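Local coordinates for protein galactose mutarotase related enzyme (Lactobacillus acidophilus, PDB 3DCD) that probably binds carbohydrates and acts as a sugar isomerase of the aldose 1-epimerase (galactose mutarotase) family, although its precise function is not established, at residues A[7-12]-A[23-28]; A[105-109]-A[135-139]; A[142-148]-A[248-254]; A[164-169]-A[212-216]; A[177-181]-A[258-262]. One frame throughout, in Å; residues are numbered along the deposited sequence. Where two conformers were deposited one is given.

Interaction 1 (A[7-12]-A[23-28])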
# COMPACT_ATOMS: atom_id res chain seq x y z
N ASN A 7 13.86 8.68 -15.23
CA ASN A 7 14.82 8.19 -16.20
C ASN A 7 14.18 8.24 -17.58
O ASN A 7 13.17 8.92 -17.76
CB ASN A 7 15.31 6.77 -15.84
CG ASN A 7 14.17 5.77 -15.62
OD1 ASN A 7 14.32 4.84 -14.84
ND2 ASN A 7 13.05 5.97 -16.27
N ASN A 8 14.77 7.52 -18.53
CA ASN A 8 14.27 7.47 -19.89
C ASN A 8 12.96 6.70 -20.08
O ASN A 8 12.38 6.72 -21.18
CB ASN A 8 15.33 6.89 -20.83
CG ASN A 8 16.54 7.80 -21.01
OD1 ASN A 8 16.48 9.01 -20.77
ND2 ASN A 8 17.66 7.21 -21.44
N MSE A 9 12.49 6.01 -19.03
CA MSE A 9 11.29 5.18 -19.09
C MSE A 9 10.10 5.83 -18.38
O MSE A 9 8.98 5.86 -18.92
CB MSE A 9 11.55 3.79 -18.49
CG MSE A 9 12.70 3.00 -19.10
SE MSE A 9 12.34 2.53 -20.96
CE MSE A 9 10.74 1.39 -20.67
N ILE A 10 10.32 6.29 -17.14
CA ILE A 10 9.22 6.75 -16.28
C ILE A 10 9.65 7.99 -15.47
O ILE A 10 10.84 8.18 -15.18
CB ILE A 10 8.62 5.62 -15.37
CG1 ILE A 10 9.65 5.00 -14.43
CG2 ILE A 10 7.92 4.48 -16.19
CD1 ILE A 10 9.00 4.00 -13.40
N LYS A 11 8.69 8.84 -15.15
CA LYS A 11 8.95 10.03 -14.34
C LYS A 11 7.96 10.00 -13.18
O LYS A 11 6.75 9.86 -13.38
CB LYS A 11 8.77 11.31 -15.17
CG LYS A 11 9.03 12.62 -14.41
CD LYS A 11 8.81 13.82 -15.30
CE LYS A 11 9.33 15.11 -14.67
NZ LYS A 11 9.30 16.28 -15.64
N VAL A 12 8.51 10.16 -11.98
CA VAL A 12 7.75 9.94 -10.75
C VAL A 12 7.83 11.20 -9.92
O VAL A 12 8.92 11.75 -9.72
CB VAL A 12 8.31 8.74 -9.93
CG1 VAL A 12 7.45 8.50 -8.67
CG2 VAL A 12 8.36 7.46 -10.79
N SER A 23 2.33 11.10 -8.79
CA SER A 23 2.25 10.90 -10.23
C SER A 23 3.30 9.93 -10.72
O SER A 23 4.44 9.99 -10.27
CB SER A 23 2.44 12.26 -10.93
OG SER A 23 2.57 12.12 -12.34
N VAL A 24 2.93 9.05 -11.64
CA VAL A 24 3.91 8.21 -12.37
C VAL A 24 3.50 8.29 -13.83
O VAL A 24 2.38 7.94 -14.17
CB VAL A 24 3.87 6.73 -11.94
CG1 VAL A 24 4.74 5.85 -12.87
CG2 VAL A 24 4.28 6.56 -10.46
N LYS A 25 4.39 8.76 -14.69
CA LYS A 25 4.09 8.89 -16.09
C LYS A 25 5.10 8.16 -16.97
O LYS A 25 6.31 8.19 -16.69
CB LYS A 25 4.05 10.36 -16.49
CG LYS A 25 2.77 11.08 -16.10
CD LYS A 25 2.85 12.50 -16.63
CE LYS A 25 2.41 13.49 -15.56
NZ LYS A 25 2.22 14.86 -16.15
N SER A 26 4.62 7.52 -18.02
CA SER A 26 5.53 7.02 -19.05
C SER A 26 6.26 8.17 -19.72
O SER A 26 5.64 9.13 -20.18
CB SER A 26 4.78 6.20 -20.09
OG SER A 26 5.60 5.99 -21.23
N ALA A 27 7.59 8.07 -19.78
CA ALA A 27 8.40 9.04 -20.49
C ALA A 27 8.12 9.00 -22.00
O ALA A 27 8.36 9.96 -22.72
CB ALA A 27 9.87 8.75 -20.22
N HIS A 28 7.58 7.88 -22.47
CA HIS A 28 7.29 7.73 -23.89
C HIS A 28 5.89 8.16 -24.32
O HIS A 28 5.73 8.78 -25.36
CB HIS A 28 7.52 6.29 -24.30
CG HIS A 28 8.94 5.87 -24.20
ND1 HIS A 28 9.37 4.93 -23.30
CD2 HIS A 28 10.04 6.28 -24.88
CE1 HIS A 28 10.68 4.76 -23.43
NE2 HIS A 28 11.11 5.57 -24.38
O HOH W 1 5.22 12.07 -13.38
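Lys11 and Lys25 form a hydrogen-bonded pair in an antiparallel beta hairpin, strands 10-15 and 20-26, at the end where the first strand starts and the second finishes. The segments 10-12 and 23-26 run 165° apart with axes 4.7 Å from each other. Lys11 N donates to Lys25 O and Lys25 N to Lys11 O, both at 2.9 Å. Past the last strand pair Ala27 N still donates to Met9 O at 2.7 Å. The non-hydrogen-bonded pairs, Ile10 with Ser26 and Val12 with Val24, put their side chains on the inner face. Both valines hold CG1 opposite the backbone N (chi1 -178° for Val12 and 172° for Val24), which turns their branches the same way, and Val12 CG1 lies 4.1 Å from Val24 CG2. On the lysine face both long chains lead away from the partner strand. A water donates to Lys11 O at 2.7 Å and to Ser23 OG at 2.8 Å, and this hydroxyl is also bonded to Glu32. Ser26 OG accepts from His28 N at 3.0 Å, an ST turn that closes the strand, and is bonded to Glu297 as well. Strand 2-6 pairs with the other edge of strand 10-15. The inner face rests on the large sheet: Ile10 and Val12 on Leu117 of strand 109-118, Ile10 and Val24 on Tyr291 of strand 282-292.

Interaction 2 (A[105-109]-A[135-139])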
# COMPACT_ATOMS: atom_id res chain seq x y z
N TYR A 105 1.25 6.95 20.08
CA TYR A 105 2.11 5.82 19.75
C TYR A 105 3.42 5.95 20.55
O TYR A 105 4.32 6.72 20.18
CB TYR A 105 2.35 5.78 18.23
CG TYR A 105 3.09 4.55 17.76
CD1 TYR A 105 2.48 3.29 17.81
CD2 TYR A 105 4.39 4.64 17.27
CE1 TYR A 105 3.17 2.14 17.39
CE2 TYR A 105 5.09 3.50 16.85
CZ TYR A 105 4.46 2.26 16.92
OH TYR A 105 5.14 1.11 16.51
N PRO A 106 3.54 5.19 21.66
CA PRO A 106 4.55 5.48 22.70
C PRO A 106 5.90 4.85 22.35
O PRO A 106 6.48 4.11 23.16
CB PRO A 106 3.96 4.84 23.96
CG PRO A 106 3.16 3.69 23.44
CD PRO A 106 2.73 4.01 22.02
N PHE A 107 6.37 5.12 21.14
CA PHE A 107 7.63 4.58 20.65
C PHE A 107 8.45 5.63 19.95
O PHE A 107 7.92 6.56 19.32
CB PHE A 107 7.38 3.40 19.71
CG PHE A 107 6.71 2.24 20.37
CD1 PHE A 107 7.44 1.38 21.19
CD2 PHE A 107 5.34 2.03 20.21
CE1 PHE A 107 6.81 0.30 21.82
CE2 PHE A 107 4.71 0.96 20.84
CZ PHE A 107 5.45 0.09 21.63
N LYS A 108 9.77 5.49 20.08
CA LYS A 108 10.71 6.31 19.34
C LYS A 108 11.20 5.49 18.16
O LYS A 108 11.45 4.29 18.29
CB LYS A 108 11.88 6.71 20.24
CG LYS A 108 11.46 7.51 21.47
CD LYS A 108 12.67 7.97 22.30
CE LYS A 108 13.52 9.04 21.58
NZ LYS A 108 12.77 10.26 21.15
N PHE A 109 11.32 6.12 16.99
CA PHE A 109 11.67 5.38 15.78
C PHE A 109 12.30 6.28 14.74
O PHE A 109 12.22 7.51 14.83
CB PHE A 109 10.41 4.73 15.18
CG PHE A 109 9.33 5.74 14.80
CD1 PHE A 109 8.32 6.06 15.70
CD2 PHE A 109 9.36 6.39 13.57
CE1 PHE A 109 7.35 7.01 15.38
CE2 PHE A 109 8.40 7.34 13.24
CZ PHE A 109 7.39 7.65 14.14
N THR A 135 10.84 -3.27 23.06
CA THR A 135 10.45 -3.81 21.76
C THR A 135 9.30 -2.98 21.16
O THR A 135 8.30 -2.73 21.83
CB THR A 135 10.08 -5.30 21.88
OG1 THR A 135 11.27 -6.03 22.22
CG2 THR A 135 9.55 -5.86 20.57
N MSE A 136 9.50 -2.52 19.93
CA MSE A 136 8.51 -1.73 19.21
C MSE A 136 7.54 -2.66 18.46
O MSE A 136 7.96 -3.66 17.90
CB MSE A 136 9.22 -0.81 18.23
CG MSE A 136 8.31 0.04 17.39
SE MSE A 136 9.40 1.37 16.50
CE MSE A 136 10.08 0.22 15.11
N ILE A 137 6.26 -2.30 18.46
CA ILE A 137 5.21 -3.10 17.80
C ILE A 137 4.54 -2.21 16.75
O ILE A 137 3.97 -1.19 17.10
CB ILE A 137 4.19 -3.66 18.85
CG1 ILE A 137 4.95 -4.49 19.89
CG2 ILE A 137 3.17 -4.57 18.16
CD1 ILE A 137 4.24 -4.75 21.23
N PHE A 138 4.67 -2.60 15.47
CA PHE A 138 4.16 -1.81 14.34
C PHE A 138 3.72 -2.65 13.14
O PHE A 138 4.19 -3.80 12.92
CB PHE A 138 5.22 -0.81 13.84
CG PHE A 138 6.35 -1.45 13.11
CD1 PHE A 138 7.40 -2.04 13.82
CD2 PHE A 138 6.35 -1.52 11.72
CE1 PHE A 138 8.44 -2.67 13.14
CE2 PHE A 138 7.38 -2.15 11.05
CZ PHE A 138 8.42 -2.73 11.75
N GLY A 139 2.82 -2.06 12.35
CA GLY A 139 2.47 -2.56 11.03
C GLY A 139 2.90 -1.51 10.01
O GLY A 139 2.97 -0.33 10.34
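Swung out opposite its own main-chain nitrogen (chi1 -173°), the ring of Tyr105 carries OH across to Ile137 O, to which it donates at 2.6 Å. The carbonyl is met from well above its plane, and the oxygen lies at the ring edge. The same hydroxyl lies 3.3 Å from Phe138 CB and near Met136 CG. Met136, a selenomethionine, also starts extended (chi1 178°), which lays its CG over one face of the Phe107 ring, 4.0 Å from Phe107 CG. Its chain stays straight as far as selenium, and SE lies 3.7 Å from Phe109 CB, where the chain bends to its methyl. Pro106 centres an inverse gamma turn, closed by Phe107 N to Tyr105 O at 2.8 Å. The turn sets Tyr105 and Phe107 close together, with Phe107 CD2 3.4 Å above the plane of the tyrosine ring. This loop links helix 99-104 to strand 109-118 of the large sheet and clasps the beginning of strand 136-147 of the second sheet. The backbone Ile137 N, over a face of the Phe107 ring toward its rim, is buried without a hydrogen-bond partner. Strand 275-277 pairs alongside, and Val128 of strand 121-130 packs against Met136 and Phe138.

Interaction 3 (A[142-148]-A[248-254])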
# COMPACT_ATOMS: atom_id res chain seq x y z
N GLY A 142 1.95 -0.50 1.90
CA GLY A 142 1.74 0.43 0.79
C GLY A 142 0.27 0.41 0.37
O GLY A 142 -0.48 -0.50 0.75
N HIS A 143 -0.13 1.41 -0.41
CA HIS A 143 -1.55 1.59 -0.77
C HIS A 143 -1.66 2.35 -2.12
O HIS A 143 -2.50 3.24 -2.25
CB HIS A 143 -2.21 2.38 0.39
CG HIS A 143 -3.71 2.31 0.46
ND1 HIS A 143 -4.53 2.65 -0.59
CD2 HIS A 143 -4.54 2.05 1.51
CE1 HIS A 143 -5.80 2.54 -0.22
NE2 HIS A 143 -5.83 2.20 1.06
N PRO A 144 -0.83 2.00 -3.13
CA PRO A 144 -0.90 2.77 -4.37
C PRO A 144 -2.26 2.62 -5.08
O PRO A 144 -2.76 1.50 -5.18
CB PRO A 144 0.20 2.14 -5.24
CG PRO A 144 0.43 0.78 -4.66
CD PRO A 144 0.19 0.92 -3.20
N GLY A 145 -2.84 3.73 -5.56
CA GLY A 145 -4.03 3.66 -6.42
C GLY A 145 -3.63 3.83 -7.88
O GLY A 145 -2.93 4.79 -8.21
N PHE A 146 -4.05 2.88 -8.73
CA PHE A 146 -3.73 2.89 -10.17
C PHE A 146 -4.94 3.17 -11.02
O PHE A 146 -5.97 2.49 -10.87
CB PHE A 146 -3.18 1.53 -10.60
CG PHE A 146 -2.00 1.08 -9.80
CD1 PHE A 146 -2.11 -0.04 -8.98
CD2 PHE A 146 -0.81 1.80 -9.83
CE1 PHE A 146 -1.00 -0.46 -8.21
CE2 PHE A 146 0.30 1.39 -9.07
CZ PHE A 146 0.19 0.25 -8.26
N ASN A 147 -4.82 4.14 -11.93
CA ASN A 147 -5.87 4.41 -12.93
C ASN A 147 -6.18 3.19 -13.79
O ASN A 147 -5.29 2.43 -14.13
CB ASN A 147 -5.43 5.52 -13.90
CG ASN A 147 -5.35 6.88 -13.26
OD1 ASN A 147 -4.52 7.70 -13.64
ND2 ASN A 147 -6.24 7.16 -12.33
N LEU A 148 -7.46 3.03 -14.16
CA LEU A 148 -7.84 2.14 -15.24
C LEU A 148 -8.11 3.06 -16.42
O LEU A 148 -9.08 3.83 -16.39
CB LEU A 148 -9.09 1.33 -14.89
CG LEU A 148 -9.11 0.68 -13.50
CD1 LEU A 148 -10.44 0.02 -13.26
CD2 LEU A 148 -7.98 -0.34 -13.34
N ASN A 248 -12.75 4.85 -11.72
CA ASN A 248 -11.96 3.94 -12.53
C ASN A 248 -10.50 3.86 -12.07
O ASN A 248 -9.57 4.36 -12.72
CB ASN A 248 -12.09 4.30 -14.01
CG ASN A 248 -13.54 4.22 -14.49
OD1 ASN A 248 -14.23 3.24 -14.24
ND2 ASN A 248 -14.01 5.28 -15.14
N TYR A 249 -10.33 3.21 -10.91
CA TYR A 249 -9.01 2.94 -10.35
C TYR A 249 -9.14 1.75 -9.43
O TYR A 249 -10.25 1.33 -9.07
CB TYR A 249 -8.47 4.15 -9.55
CG TYR A 249 -9.08 4.24 -8.16
CD1 TYR A 249 -10.33 4.84 -7.97
CD2 TYR A 249 -8.43 3.72 -7.05
CE1 TYR A 249 -10.90 4.93 -6.71
CE2 TYR A 249 -9.01 3.79 -5.76
CZ TYR A 249 -10.24 4.38 -5.61
OH TYR A 249 -10.82 4.46 -4.35
N VAL A 250 -7.99 1.21 -9.02
CA VAL A 250 -7.96 0.13 -8.05
C VAL A 250 -6.66 0.28 -7.28
O VAL A 250 -5.65 0.71 -7.85
CB VAL A 250 -8.07 -1.26 -8.75
CG1 VAL A 250 -6.81 -1.61 -9.57
CG2 VAL A 250 -8.41 -2.38 -7.71
N CYS A 251 -6.69 -0.07 -5.99
CA CYS A 251 -5.45 -0.11 -5.20
C CYS A 251 -5.01 -1.55 -5.00
O CYS A 251 -5.84 -2.45 -4.78
CB CYS A 251 -5.65 0.53 -3.81
SG CYS A 251 -6.11 2.28 -3.80
N ILE A 252 -3.70 -1.76 -5.06
CA ILE A 252 -3.06 -3.06 -4.75
C ILE A 252 -2.12 -2.74 -3.61
O ILE A 252 -1.17 -1.98 -3.79
CB ILE A 252 -2.31 -3.63 -5.98
CG1 ILE A 252 -3.31 -3.85 -7.13
CG2 ILE A 252 -1.57 -4.94 -5.60
CD1 ILE A 252 -2.67 -4.25 -8.46
N GLU A 253 -2.42 -3.28 -2.43
CA GLU A 253 -1.80 -2.83 -1.18
C GLU A 253 -0.97 -3.94 -0.49
O GLU A 253 -1.54 -4.75 0.24
CB GLU A 253 -2.88 -2.34 -0.21
CG GLU A 253 -4.00 -1.47 -0.82
CD GLU A 253 -5.14 -1.22 0.17
OE1 GLU A 253 -4.91 -1.20 1.41
OE2 GLU A 253 -6.28 -1.00 -0.29
N PRO A 254 0.36 -3.95 -0.68
CA PRO A 254 1.17 -4.95 0.05
C PRO A 254 1.29 -4.54 1.51
O PRO A 254 1.59 -3.39 1.81
CB PRO A 254 2.55 -4.87 -0.67
CG PRO A 254 2.28 -4.08 -1.96
CD PRO A 254 1.19 -3.11 -1.55
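The carboxylate of Glu253 is laid over the imidazole of His143, the two planes 20° apart. Glu253 CD stands 3.5 Å above the centre of the ring of His143, and Glu253 CG adds a CH-pi contact over that face. At the ring edge comes sulfur, Cys251 SG lying 3.6 Å from His143 ND1. The ring gets there with its CG opposite the backbone N (chi1 -162°). Glu253 OE1 also accepts a weak bond from Trp255. Side chains on the reverse face meet differently: Phe146 runs roughly perpendicular to Ile252, with Phe146 CE1 4.1 Å from Ile252 CB, while Leu148 CD2 touches Val250 CG1. Phe146 packs on Met289 and Leu218, Leu148 and Val250 on Leu218, and Ile252 on Val216, all of the large sheet. The backbones are joined antiparallel by Phe146 N to Val250 O at 2.8 Å, Val250 N to Phe146 O at 3.0 Å and Leu148 N to Asn248 O at 2.9 Å. The bond from Ile252 N to Pro144 O is weak. Rings of Trp42 and His73 also meet His143, and this gathering of polar and aromatic groups on one sheet of a beta sandwich is consistent with the sugar-binding cleft of aldose 1-epimerases.

Interaction 4 (A[164-169]-A[212-216])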
# COMPACT_ATOMS: atom_id res chain seq x y z
N HIS A 164 0.38 -14.21 -9.37
CA HIS A 164 1.36 -15.27 -9.61
C HIS A 164 2.16 -15.47 -8.32
O HIS A 164 2.44 -14.50 -7.62
CB HIS A 164 2.25 -14.88 -10.79
CG HIS A 164 1.48 -14.62 -12.05
ND1 HIS A 164 0.98 -13.37 -12.38
CD2 HIS A 164 1.11 -15.45 -13.06
CE1 HIS A 164 0.35 -13.44 -13.54
NE2 HIS A 164 0.42 -14.69 -13.97
N PRO A 165 2.48 -16.73 -7.95
CA PRO A 165 2.09 -18.01 -8.59
C PRO A 165 0.58 -18.17 -8.62
O PRO A 165 -0.10 -17.59 -7.77
CB PRO A 165 2.68 -19.07 -7.66
CG PRO A 165 3.73 -18.37 -6.86
CD PRO A 165 3.28 -16.94 -6.74
N SER A 166 0.07 -18.95 -9.57
CA SER A 166 -1.36 -19.13 -9.75
C SER A 166 -1.83 -20.23 -8.83
O SER A 166 -1.92 -21.41 -9.23
CB SER A 166 -1.69 -19.51 -11.20
OG SER A 166 -1.49 -18.41 -12.08
N VAL A 167 -2.12 -19.85 -7.59
CA VAL A 167 -2.59 -20.80 -6.60
C VAL A 167 -3.75 -20.19 -5.87
O VAL A 167 -3.81 -18.95 -5.73
CB VAL A 167 -1.50 -21.23 -5.60
CG1 VAL A 167 -0.37 -21.98 -6.34
CG2 VAL A 167 -0.95 -20.03 -4.82
N THR A 168 -4.67 -21.03 -5.41
CA THR A 168 -5.77 -20.58 -4.57
C THR A 168 -5.21 -20.13 -3.22
O THR A 168 -4.33 -20.79 -2.65
CB THR A 168 -6.81 -21.71 -4.43
OG1 THR A 168 -7.43 -21.92 -5.71
CG2 THR A 168 -7.91 -21.29 -3.50
N ARG A 169 -5.70 -19.00 -2.73
CA ARG A 169 -5.20 -18.39 -1.51
C ARG A 169 -6.35 -18.08 -0.56
O ARG A 169 -7.50 -17.88 -0.99
CB ARG A 169 -4.46 -17.08 -1.83
CG ARG A 169 -3.09 -17.25 -2.50
CD ARG A 169 -2.62 -15.88 -3.03
NE ARG A 169 -1.29 -15.91 -3.67
CZ ARG A 169 -1.06 -16.16 -4.95
NH1 ARG A 169 -2.05 -16.48 -5.79
NH2 ARG A 169 0.19 -16.11 -5.42
N ASN A 212 8.07 -15.44 -1.25
CA ASN A 212 8.45 -14.09 -1.70
C ASN A 212 8.41 -13.84 -3.20
O ASN A 212 9.04 -12.91 -3.72
CB ASN A 212 9.81 -13.68 -1.12
CG ASN A 212 10.86 -14.78 -1.23
OD1 ASN A 212 11.61 -15.03 -0.27
ND2 ASN A 212 10.91 -15.46 -2.38
N ASP A 213 7.64 -14.66 -3.90
CA ASP A 213 7.59 -14.57 -5.36
C ASP A 213 6.26 -14.08 -5.85
O ASP A 213 5.94 -14.22 -7.03
CB ASP A 213 7.97 -15.91 -6.03
CG ASP A 213 7.10 -17.09 -5.58
OD1 ASP A 213 6.31 -16.97 -4.60
OD2 ASP A 213 7.24 -18.15 -6.21
N ASN A 214 5.47 -13.50 -4.94
CA ASN A 214 4.12 -13.09 -5.31
C ASN A 214 4.13 -11.82 -6.14
O ASN A 214 4.85 -10.84 -5.84
CB ASN A 214 3.22 -12.93 -4.09
CG ASN A 214 3.16 -14.19 -3.26
OD1 ASN A 214 3.69 -14.23 -2.14
ND2 ASN A 214 2.54 -15.21 -3.80
N LYS A 215 3.33 -11.87 -7.20
CA LYS A 215 3.17 -10.72 -8.07
C LYS A 215 1.70 -10.59 -8.40
O LYS A 215 1.04 -11.57 -8.75
CB LYS A 215 3.98 -10.89 -9.35
CG LYS A 215 5.42 -11.28 -9.07
CD LYS A 215 6.11 -11.95 -10.27
CE LYS A 215 5.68 -13.43 -10.53
NZ LYS A 215 6.30 -14.46 -9.61
N VAL A 216 1.18 -9.37 -8.31
CA VAL A 216 -0.19 -9.10 -8.71
C VAL A 216 -0.14 -8.28 -10.01
O VAL A 216 0.49 -7.22 -10.04
CB VAL A 216 -0.95 -8.31 -7.61
CG1 VAL A 216 -2.42 -8.09 -8.02
CG2 VAL A 216 -0.87 -9.04 -6.23
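His164 and Lys215 make an antiparallel, hydrogen-bonded beta pair where strand 159-164 ends beside the first part of strand 214-220, at the mouth of a loop that begins with a cis-proline. His164 N donates to Lys215 O and Lys215 N returns the bond to His164 O, each at 2.8 Å. Asn214 CA approaches His164 O at 3.2 Å as a CA-H...O contact. Above the pair, the lysine chain passes the histidine, with Lys215 CE 3.7 Å from His164 CB. Bends at chi3 (-75°) and chi4 (-77°) then curl the chain back, and Lys215 NZ donates to Asp213 O at 2.6 Å. After the cis peptide, the Pro165 side chain lies across that of Asp213, roughly perpendicular to it, with Pro165 CG 3.6 Å from Asp213 OD2. Within the loop the extended chain of Arg169 reaches back and holds Pro165 O end-on with two nitrogens, NH2 at 2.8 Å and NH1 at 3.0 Å. Val167 CG2 covers one face of the guanidinium, and the Asn214 side chain lies at its edge. With a methionine replacing Arg169, Pro165 O would probably lose both guanidinium bonds, and the loop would lose the tie from its far end. Ser166 centres the inverse gamma turn closed by a weak bond from Val167 N to Pro165 O. Arg169 itself opens strand 169-175 and bonds through its backbone to Ala187. The arrangement is that of a loop carrying the chain out of one antiparallel sheet and into another, folded back on itself by an arginine that ties its far end to its first carbonyl.

Interaction 5 (A[177-181]-A[258-262])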
# COMPACT_ATOMS: atom_id res chain seq x y z
N ALA A 177 -15.00 -3.12 9.19
CA ALA A 177 -13.60 -2.72 9.21
C ALA A 177 -12.68 -3.59 10.09
O ALA A 177 -11.49 -3.27 10.25
CB ALA A 177 -13.46 -1.20 9.56
N SER A 178 -13.24 -4.69 10.62
CA SER A 178 -12.46 -5.69 11.33
C SER A 178 -12.41 -6.98 10.53
O SER A 178 -13.28 -7.22 9.68
CB SER A 178 -13.05 -5.97 12.70
OG SER A 178 -12.86 -4.84 13.55
N LEU A 179 -11.40 -7.80 10.79
CA LEU A 179 -11.31 -9.13 10.13
C LEU A 179 -12.40 -10.09 10.62
O LEU A 179 -12.48 -10.43 11.81
CB LEU A 179 -9.91 -9.76 10.27
CG LEU A 179 -8.64 -8.92 10.01
CD1 LEU A 179 -7.39 -9.79 10.13
CD2 LEU A 179 -8.68 -8.26 8.63
N ASP A 180 -13.25 -10.52 9.69
CA ASP A 180 -14.29 -11.50 9.93
C ASP A 180 -13.61 -12.88 9.92
O ASP A 180 -13.78 -13.71 9.01
CB ASP A 180 -15.37 -11.35 8.85
CG ASP A 180 -16.57 -12.24 9.07
OD1 ASP A 180 -16.78 -12.73 10.19
OD2 ASP A 180 -17.30 -12.45 8.08
N TRP A 181 -12.83 -13.12 10.97
CA TRP A 181 -11.86 -14.20 10.99
C TRP A 181 -12.45 -15.56 10.64
O TRP A 181 -11.87 -16.31 9.85
CB TRP A 181 -11.12 -14.26 12.34
CG TRP A 181 -9.95 -15.19 12.23
CD1 TRP A 181 -9.90 -16.49 12.63
CD2 TRP A 181 -8.68 -14.90 11.62
NE1 TRP A 181 -8.67 -17.04 12.31
CE2 TRP A 181 -7.90 -16.07 11.70
CE3 TRP A 181 -8.13 -13.75 11.02
CZ2 TRP A 181 -6.59 -16.13 11.22
CZ3 TRP A 181 -6.83 -13.82 10.54
CH2 TRP A 181 -6.08 -15.00 10.64
N ILE A 258 -1.97 -5.76 9.62
CA ILE A 258 -3.36 -5.95 9.22
C ILE A 258 -4.33 -5.35 10.23
O ILE A 258 -3.97 -5.10 11.39
CB ILE A 258 -3.64 -7.46 8.94
CG1 ILE A 258 -4.94 -7.68 8.15
CG2 ILE A 258 -3.56 -8.30 10.21
CD1 ILE A 258 -5.02 -9.11 7.53
N ALA A 259 -5.55 -5.08 9.79
CA ALA A 259 -6.59 -4.56 10.67
C ALA A 259 -6.82 -5.47 11.88
O ALA A 259 -6.51 -6.67 11.83
CB ALA A 259 -7.87 -4.43 9.89
N ASP A 260 -7.41 -4.92 12.95
CA ASP A 260 -7.88 -5.73 14.08
C ASP A 260 -8.81 -6.86 13.60
O ASP A 260 -9.62 -6.68 12.69
CB ASP A 260 -8.67 -4.87 15.09
CG ASP A 260 -7.80 -4.34 16.24
OD1 ASP A 260 -6.58 -4.61 16.31
OD2 ASP A 260 -8.38 -3.64 17.11
N ARG A 261 -8.66 -8.03 14.21
CA ARG A 261 -9.65 -9.09 14.11
C ARG A 261 -10.90 -8.71 14.85
O ARG A 261 -10.85 -7.93 15.82
CB ARG A 261 -9.09 -10.37 14.71
CG ARG A 261 -8.04 -10.98 13.80
CD ARG A 261 -7.20 -11.99 14.52
NE ARG A 261 -7.97 -13.13 14.99
CZ ARG A 261 -7.47 -14.36 15.09
NH1 ARG A 261 -6.21 -14.60 14.73
NH2 ARG A 261 -8.23 -15.35 15.53
N ASP A 262 -12.03 -9.28 14.44
CA ASP A 262 -13.29 -9.02 15.11
C ASP A 262 -13.20 -9.30 16.61
O ASP A 262 -13.83 -8.60 17.41
CB ASP A 262 -14.48 -9.75 14.45
CG ASP A 262 -14.25 -11.27 14.25
OD1 ASP A 262 -13.18 -11.83 14.60
OD2 ASP A 262 -15.20 -11.91 13.73
O HOH W 2 -16.84 -10.38 12.31
O HOH W 3 -15.33 -14.27 12.70
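Leu179 fills the tight side of this contact, gripped through its backbone and packed through its branches. Leu179 N donates to Asp260 O at 2.8 Å, and Leu179 O accepts from Asp262 N at 2.9 Å. Its CD1 meets Ile258 CD1 at 3.6 Å, while CD2 turns to Ile258 and Ala259, with Ile172 and Ile206 joining the cluster. This single bridge, Leu179 with Arg261, fastens edge strand 178-179 of an antiparallel sheet to the loop after strand 249-256, and an inverse gamma turn at Asp180 leads on to Trp181. CG of Trp181 stands opposite the backbone N (chi1 -169°), which brings one face of the indole against the guanidinium of Arg261, a cation-pi stack with centres 3.7 Å and planes 7° apart. Were Trp181 replaced by alanine, the guanidinium would probably lose its stacking partner and be freer to turn. Tyr272 makes a cation-pi contact with Arg261 and meets the Trp181 ring edge-to-face. The other side is looser and wet. Asp180 OD1 and Asp262 OD2 stand 4.0 Å apart, and two waters donate to both, more closely to Asp262 OD2 (2.7 and 2.6 Å). This hydration probably eases their like charges, and Asp180 OD2 also bonds Asn183.

How the interactions relate
Interaction 3 lies deepest, about 8 Å from the chain's centre, and is almost wholly buried; interaction 2 is also buried but peripheral, and interactions 1, 4 and 5 are partly open. Interactions 2 and 3 share strand 136-147, anchored by aromatic and selenium packing at its start and by sheet pairing further on. Interactions 1, 3 and 4 all pair strands antiparallel; interaction 4 touches interaction 3 where Val216 CG1 meets Ile252 CD1 at 3.9 Å. Interactions 3 and 5 adjoin in sequence, the strand of one leading to the loop of the other. Toward the surface, waters, charged ends and an arginine stack take over from the apolar packing and buried histidine-carboxylate stack of interaction 3.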